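Local coordinates for protein haloacid dehalogenase (Pseudomonas aeruginosa, PDB 3UMC) that probably hydrolyses the carbon-halogen bond of L-2-haloacids, as a member of the haloacid dehalogenase-like hydrolase superfamily, at residues D28-G31 with T32-W36; R120-P123 with D124-A127; A147-L150 with D151-R154. All coordinates share one frame; numbering follows the deposited sequence.

Interaction 1. Residues D28-G31 with T32-W36; sequences DVFG and TLVDW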
loop_
_atom_site.group_PDB
_atom_site.type_symbol
_atom_site.label_atom_id
_atom_site.label_comp_id
_atom_site.label_asym_id
_atom_site.label_seq_id
_atom_site.Cartn_x
_atom_site.Cartn_y
_atom_site.Cartn_z
ATOM N N ASP A 28 -11.229 3.809 -7.650
ATOM C CA ASP A 28 -10.830 3.442 -8.999
ATOM C C ASP A 28 -9.826 4.475 -9.548
ATOM O O ASP A 28 -9.879 5.615 -9.134
ATOM C CB ASP A 28 -12.102 3.369 -9.871
ATOM C CG ASP A 28 -11.783 3.060 -11.320
ATOM O OD1 ASP A 28 -11.239 1.986 -11.571
ATOM O OD2 ASP A 28 -12.022 3.937 -12.193
ATOM N N VAL A 29 -8.895 4.113 -10.456
ATOM C CA VAL A 29 -7.822 5.067 -10.778
ATOM C C VAL A 29 -7.849 5.492 -12.235
ATOM O O VAL A 29 -7.900 6.704 -12.518
ATOM C CB VAL A 29 -6.424 4.576 -10.431
ATOM C CG1 VAL A 29 -5.438 5.654 -10.599
ATOM C CG2 VAL A 29 -6.344 4.088 -8.967
ATOM N N PHE A 30 -7.844 4.520 -13.151
ATOM C CA PHE A 30 -8.021 4.836 -14.565
ATOM C C PHE A 30 -9.344 5.480 -14.869
ATOM O O PHE A 30 -10.385 4.933 -14.565
ATOM C CB PHE A 30 -7.858 3.594 -15.460
ATOM C CG PHE A 30 -6.450 3.062 -15.484
ATOM C CD1 PHE A 30 -5.391 3.849 -15.183
ATOM C CD2 PHE A 30 -6.194 1.783 -15.806
ATOM C CE1 PHE A 30 -4.113 3.340 -15.207
ATOM C CE2 PHE A 30 -4.876 1.296 -15.860
ATOM C CZ PHE A 30 -3.870 2.076 -15.568
ATOM N N GLY A 31 -9.287 6.666 -15.452
ATOM C CA GLY A 31 -10.475 7.413 -15.786
ATOM C C GLY A 31 -11.004 8.182 -14.598
ATOM O O GLY A 31 -11.249 9.371 -14.676
ATOM N N THR A 32 -11.241 7.506 -13.490
ATOM C CA THR A 32 -11.752 8.199 -12.295
ATOM C C THR A 32 -10.829 9.333 -11.793
ATOM O O THR A 32 -11.288 10.362 -11.456
ATOM C CB THR A 32 -12.001 7.196 -11.171
ATOM O OG1 THR A 32 -12.980 6.255 -11.603
ATOM C CG2 THR A 32 -12.503 7.919 -9.898
ATOM N N LEU A 33 -9.529 9.100 -11.727
ATOM C CA LEU A 33 -8.568 10.031 -11.171
ATOM C C LEU A 33 -7.602 10.550 -12.236
ATOM O O LEU A 33 -7.122 11.652 -12.086
ATOM C CB LEU A 33 -7.777 9.305 -10.085
ATOM C CG LEU A 33 -8.539 8.818 -8.802
ATOM C CD1 LEU A 33 -7.547 8.298 -7.737
ATOM C CD2 LEU A 33 -9.320 9.902 -8.138
ATOM N N VAL A 34 -7.300 9.760 -13.285
ATOM C CA VAL A 34 -6.286 10.128 -14.298
ATOM C C VAL A 34 -6.822 9.931 -15.697
ATOM O O VAL A 34 -7.655 9.052 -15.978
ATOM C CB VAL A 34 -4.955 9.315 -14.155
ATOM C CG1 VAL A 34 -4.244 9.609 -12.779
ATOM C CG2 VAL A 34 -5.223 7.830 -14.345
ATOM N N ASP A 35 -6.388 10.808 -16.577
ATOM C CA ASP A 35 -6.837 10.830 -17.969
ATOM C C ASP A 35 -5.863 10.030 -18.778
ATOM O O ASP A 35 -4.887 10.572 -19.322
ATOM C CB ASP A 35 -6.863 12.283 -18.442
ATOM C CG ASP A 35 -7.323 12.461 -19.894
ATOM O OD1 ASP A 35 -7.678 11.471 -20.611
ATOM O OD2 ASP A 35 -7.272 13.648 -20.261
ATOM N N TRP A 36 -6.143 8.742 -18.920
ATOM C CA TRP A 36 -5.242 7.845 -19.600
ATOM C C TRP A 36 -5.199 8.175 -21.114
ATOM O O TRP A 36 -4.154 8.153 -21.727
ATOM C CB TRP A 36 -5.624 6.377 -19.319
ATOM C CG TRP A 36 -7.002 6.058 -19.598
ATOM C CD1 TRP A 36 -8.085 6.133 -18.716
ATOM C CD2 TRP A 36 -7.538 5.650 -20.861
ATOM N NE1 TRP A 36 -9.256 5.781 -19.374
ATOM C CE2 TRP A 36 -8.949 5.498 -20.691
ATOM C CE3 TRP A 36 -6.973 5.442 -22.138
ATOM C CZ2 TRP A 36 -9.784 5.143 -21.743
ATOM C CZ3 TRP A 36 -7.801 5.068 -23.189
ATOM C CH2 TRP A 36 -9.195 4.931 -22.990
#
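Trp36 turns the edge of its indole to the backbone at Gly31: CD1 lies 3.5 Å from Gly31 N, in the plane of the ring. CB of Phe30 touches the same CD1 atom. The Trp36 CG sits between its own backbone N and carbonyl carbon (chi1 53°), and this swings the CD1 edge of the indole back toward Gly31. Its NE1 is hydrogen-bonded to Glu221, Arg65 makes a cation-pi contact with the ring, and Tyr222 meets it edge-to-face. Val34 CG2 lies at the edge of the Phe30 ring, 4.1 Å from Phe30 CD1.

Val29 O is gripped twice. Val34 N comes nearly straight at the carbonyl oxygen (C=O...N 167°), and Leu33 N, at 3.0 Å from Val29 O, comes in tilted from the carbonyl plane. Gly31 N returns a bond to Val34 O at 2.9 Å, within the carbonyl plane. Together these bonds close a tight turn with a single backbone bridge between Phe30 and Val34. Gly31 has a positive phi (83°) in this turn. At the start of the turn, Thr32 OG1 donates to Asp28 OD2 at 2.6 Å. The carboxylate uses the lone pair that faces away from OD1. OD1 itself pairs with Lys173, so both carboxylate oxygens are held and the group's rotation is probably fixed.

The loop follows strand 24-27 of the parallel sheet. In this superfamily, the Asp of a DxxGT-type motif after the first strand is the nucleophile; the sequence here is consistent with that role for Asp28. Phe30 and Val29 pack on helix 146-156, strand 34-35 pairs with 120-121, and Asp35 caps helix 36-50.

Interaction 2. Residues R120-P123 with D124-A127; sequences RPWP and DTLA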
loop_
_atom_site.group_PDB
_atom_site.type_symbol
_atom_site.label_atom_id
_atom_site.label_comp_id
_atom_site.label_asym_id
_atom_site.label_seq_id
_atom_site.Cartn_x
_atom_site.Cartn_y
_atom_site.Cartn_z
ATOM N N ARG A 120 -1.700 11.607 -16.591
ATOM C CA ARG A 120 -1.989 12.884 -16.081
ATOM C C ARG A 120 -3.247 12.826 -15.200
ATOM O O ARG A 120 -4.263 12.334 -15.615
ATOM C CB ARG A 120 -2.214 13.872 -17.231
ATOM C CG ARG A 120 -2.625 15.306 -16.767
ATOM C CD ARG A 120 -2.830 16.378 -17.999
ATOM N NE ARG A 120 -1.526 16.592 -18.626
ATOM C CZ ARG A 120 -1.087 16.014 -19.755
ATOM N NH1 ARG A 120 0.170 16.249 -20.143
ATOM N NH2 ARG A 120 -1.882 15.223 -20.508
ATOM N N PRO A 121 -3.170 13.417 -14.029
ATOM C CA PRO A 121 -4.343 13.589 -13.166
ATOM C C PRO A 121 -5.372 14.586 -13.758
ATOM O O PRO A 121 -4.933 15.593 -14.310
ATOM C CB PRO A 121 -3.728 14.170 -11.901
ATOM C CG PRO A 121 -2.485 14.855 -12.318
ATOM C CD PRO A 121 -1.965 14.104 -13.486
ATOM N N TRP A 122 -6.687 14.380 -13.572
ATOM C CA TRP A 122 -7.631 15.506 -13.774
ATOM C C TRP A 122 -7.299 16.686 -12.874
ATOM O O TRP A 122 -6.676 16.498 -11.830
ATOM C CB TRP A 122 -9.083 15.060 -13.588
ATOM C CG TRP A 122 -9.479 13.857 -14.466
ATOM C CD1 TRP A 122 -9.705 12.608 -14.032
ATOM C CD2 TRP A 122 -9.678 13.830 -15.867
ATOM N NE1 TRP A 122 -10.043 11.788 -15.055
ATOM C CE2 TRP A 122 -10.029 12.510 -16.209
ATOM C CE3 TRP A 122 -9.613 14.792 -16.880
ATOM C CZ2 TRP A 122 -10.306 12.122 -17.508
ATOM C CZ3 TRP A 122 -9.890 14.410 -18.185
ATOM C CH2 TRP A 122 -10.251 13.084 -18.479
ATOM N N PRO A 123 -7.750 17.926 -13.228
ATOM C CA PRO A 123 -7.404 19.145 -12.475
ATOM C C PRO A 123 -7.744 19.145 -11.011
ATOM O O PRO A 123 -7.082 19.844 -10.203
ATOM C CB PRO A 123 -8.252 20.224 -13.152
ATOM C CG PRO A 123 -8.354 19.750 -14.614
ATOM C CD PRO A 123 -8.472 18.243 -14.485
ATOM N N ASP A 124 -8.751 18.337 -10.641
ATOM C CA ASP A 124 -9.203 18.238 -9.284
ATOM C C ASP A 124 -8.539 17.117 -8.482
ATOM O O ASP A 124 -8.694 17.026 -7.262
ATOM C CB ASP A 124 -10.722 18.007 -9.249
ATOM C CG ASP A 124 -11.155 16.709 -9.976
ATOM O OD1 ASP A 124 -11.162 16.670 -11.227
ATOM O OD2 ASP A 124 -11.577 15.760 -9.315
ATOM N N THR A 125 -7.894 16.195 -9.158
ATOM C CA THR A 125 -7.567 14.941 -8.478
ATOM C C THR A 125 -6.655 15.157 -7.277
ATOM O O THR A 125 -6.985 14.769 -6.158
ATOM C CB THR A 125 -6.925 13.928 -9.428
ATOM O OG1 THR A 125 -7.912 13.482 -10.350
ATOM C CG2 THR A 125 -6.305 12.712 -8.647
ATOM N N LEU A 126 -5.514 15.781 -7.525
ATOM C CA LEU A 126 -4.516 16.026 -6.492
ATOM C C LEU A 126 -5.055 16.803 -5.309
ATOM O O LEU A 126 -4.920 16.381 -4.103
ATOM C CB LEU A 126 -3.282 16.737 -7.081
ATOM C CG LEU A 126 -2.167 15.917 -7.748
ATOM C CD1 LEU A 126 -2.699 14.706 -8.457
ATOM C CD2 LEU A 126 -1.209 16.715 -8.734
ATOM N N ALA A 127 -5.745 17.880 -5.597
ATOM C CA ALA A 127 -6.215 18.737 -4.500
ATOM C C ALA A 127 -7.240 18.013 -3.674
ATOM O O ALA A 127 -7.282 18.178 -2.438
ATOM C CB ALA A 127 -6.825 20.044 -4.980
HETATM O O HOH W 1 -4.843 17.250 -9.986
HETATM O O HOH W 2 -5.535 19.274 -8.140
#
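CB of Pro121 meets CD1 of Leu126 at 3.6 Å, and CG of the same proline lies a little farther from that methyl. Thr125 CB lies 4.0 Å from Pro121 CB. The proline ring thus rests against two side chains of the first helical turn. Asp124 OD1 lies 3.5 Å from Trp122 CB, placed there by a chi1 of 60°. The backbone closes the turn beside these contacts. Thr125 N donates to Trp122 O at 3.0 Å in a nearly straight bond (166°), although the donor stands above the carbonyl plane. Water 1 also donates to Trp122 O and accepts from Leu126 N at 2.9 Å. Water 2 repeats the pattern one residue on, bridging Pro123 O and Ala127 N.

Farther out, the charge of Asp124 is met by Arg218 at OD1, and its OD2 takes the backbone N of Leu243. Thr125 OG1, beside its own backbone N, binds Leu33 O. The indole N-H of Trp122 binds Gly31 O.

This is the entry from strand 120-121 into helix 125-132. Leu126 N and Ala127 N reach the carbonyls four residues back, Trp122 O and Pro123 O, through water in place of the direct helical bonds. The indole N-H of Trp122 and the hydroxyl of Thr125 tie the turn to the loop at Gly31 and Leu33, while the Arg218 pairing probably keeps Asp124 ionised.

Interaction 3. Residues A147-L150 with D151-R154; sequences ALML and DVAR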
loop_
_atom_site.group_PDB
_atom_site.type_symbol
_atom_site.label_atom_id
_atom_site.label_comp_id
_atom_site.label_asym_id
_atom_site.label_seq_id
_atom_site.Cartn_x
_atom_site.Cartn_y
_atom_site.Cartn_z
ATOM N N ALA A 147 2.788 -2.831 -9.210
ATOM C CA ALA A 147 4.000 -2.151 -9.695
ATOM C C ALA A 147 3.630 -1.024 -10.684
ATOM O O ALA A 147 4.183 0.059 -10.650
ATOM C CB ALA A 147 4.952 -3.198 -10.343
ATOM N N LEU A 148 2.637 -1.276 -11.530
ATOM C CA LEU A 148 2.099 -0.258 -12.469
ATOM C C LEU A 148 1.486 0.918 -11.670
ATOM O O LEU A 148 1.766 2.078 -11.933
ATOM C CB LEU A 148 1.006 -0.907 -13.363
ATOM C CG LEU A 148 0.463 -0.088 -14.550
ATOM C CD1 LEU A 148 -0.108 -1.030 -15.656
ATOM C CD2 LEU A 148 -0.603 0.907 -14.117
HETATM N N MSE A 149 0.721 0.587 -10.626
HETATM C CA MSE A 149 0.077 1.632 -9.800
HETATM C C MSE A 149 1.061 2.435 -8.965
HETATM O O MSE A 149 0.803 3.611 -8.619
HETATM C CB MSE A 149 -0.988 1.018 -8.917
HETATM C CG MSE A 149 -2.235 0.648 -9.620
HETATM SE SE MSE A 149 -3.244 2.342 -10.105
HETATM C CE MSE A 149 -2.998 1.976 -11.988
ATOM N N LEU A 150 2.206 1.828 -8.650
ATOM C CA LEU A 150 3.257 2.564 -7.966
ATOM C C LEU A 150 3.845 3.666 -8.843
ATOM O O LEU A 150 4.031 4.802 -8.380
ATOM C CB LEU A 150 4.359 1.602 -7.496
ATOM C CG LEU A 150 4.192 0.799 -6.210
ATOM C CD1 LEU A 150 5.042 -0.470 -6.201
ATOM C CD2 LEU A 150 4.675 1.651 -5.154
ATOM N N ASP A 151 4.108 3.339 -10.114
ATOM C CA ASP A 151 4.598 4.287 -11.131
ATOM C C ASP A 151 3.541 5.362 -11.406
ATOM O O ASP A 151 3.851 6.568 -11.491
ATOM C CB ASP A 151 4.913 3.575 -12.455
ATOM C CG ASP A 151 6.281 2.920 -12.490
ATOM O OD1 ASP A 151 7.065 3.136 -11.573
ATOM O OD2 ASP A 151 6.566 2.171 -13.461
ATOM N N VAL A 152 2.288 4.948 -11.581
ATOM C CA VAL A 152 1.214 5.956 -11.779
ATOM C C VAL A 152 1.113 6.903 -10.611
ATOM O O VAL A 152 0.977 8.141 -10.800
ATOM C CB VAL A 152 -0.099 5.298 -12.105
ATOM C CG1 VAL A 152 -1.308 6.273 -12.071
ATOM C CG2 VAL A 152 0.011 4.567 -13.437
ATOM N N ALA A 153 1.195 6.364 -9.382
ATOM C CA ALA A 153 1.215 7.174 -8.182
ATOM C C ALA A 153 2.343 8.228 -8.169
ATOM O O ALA A 153 2.120 9.399 -7.799
ATOM C CB ALA A 153 1.378 6.261 -6.880
ATOM N N ARG A 154 3.567 7.800 -8.451
ATOM C CA ARG A 154 4.709 8.691 -8.354
ATOM C C ARG A 154 4.700 9.758 -9.464
ATOM O O ARG A 154 5.117 10.845 -9.245
ATOM C CB ARG A 154 6.035 7.958 -8.551
ATOM C CG ARG A 154 6.563 7.297 -7.359
ATOM C CD ARG A 154 7.063 8.270 -6.294
ATOM N NE ARG A 154 7.772 7.496 -5.261
ATOM C CZ ARG A 154 9.030 7.088 -5.359
ATOM N NH1 ARG A 154 9.780 7.397 -6.415
ATOM N NH2 ARG A 154 9.566 6.436 -4.370
#
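The backbone of 147-154 is alpha-helical: Val152 N, Ala153 N and Arg154 N each donate to the carbonyl four residues back, while Asp151 N makes only a weak bond to Ala147 O. The bond from Val152 N to Leu148 O is 2.9 Å long and nearly straight (169°). The bond from Ala153 N to Met149 O is as short, but its donor stands above the carbonyl plane.

Leu148 and Val152 are one turn apart and run alongside each other in the same direction. CD2 of Leu148 touches CG2 of Val152 at 3.8 Å. The leucine has CG anti to the backbone N (chi1 -171°), which carries its end along the helix toward the valine. CG2 of Val152 also sits against Leu148 O at 3.4 Å and receives the CE methyl of Met149, a selenomethionine, at 4.2 Å. One methyl thus meets two apolar side chains and a carbonyl oxygen. Ala153 CB lies 3.2 Å from Met149 O.

Two faces of the helix serve different neighbours. Met149 packs on Val29 and on strand 162-163, where Leu150 joins it at Leu163. Asp151 OD2 bonds to His117, and Arg154 forms a salt bridge with Asp161 of the second subunit and bonds to Tyr136 O of that subunit. The helix therefore combines an apolar side within the beta-alpha-beta unit with polar side chains turned to other partners. The guanidinium of Arg154 is matched by a carboxylate and a carbonyl of the second subunit, so its charge is probably balanced across the interface.

The three interactions follow one another along the chain, all within the hydrolase family region. Interaction 1 lies near the chain centre, at the exit of strand 24-27 in the parallel sheet. Interaction 2 is nearer the surface, with its centre about 10 Å from that of interaction 1. Their strands, 34-35 and 120-121, form the small antiparallel sheet. Interaction 3 lies in helix 146-156, centred about 12 Å from interaction 1, and packs directly on its Val29 and Phe30. Interactions 2 and 3 do not touch; their nearest atoms are about 7 Å apart. The turn at 28-36, which carries the probable nucleophile, is thus packed between strand 120-121 and helix 146-156.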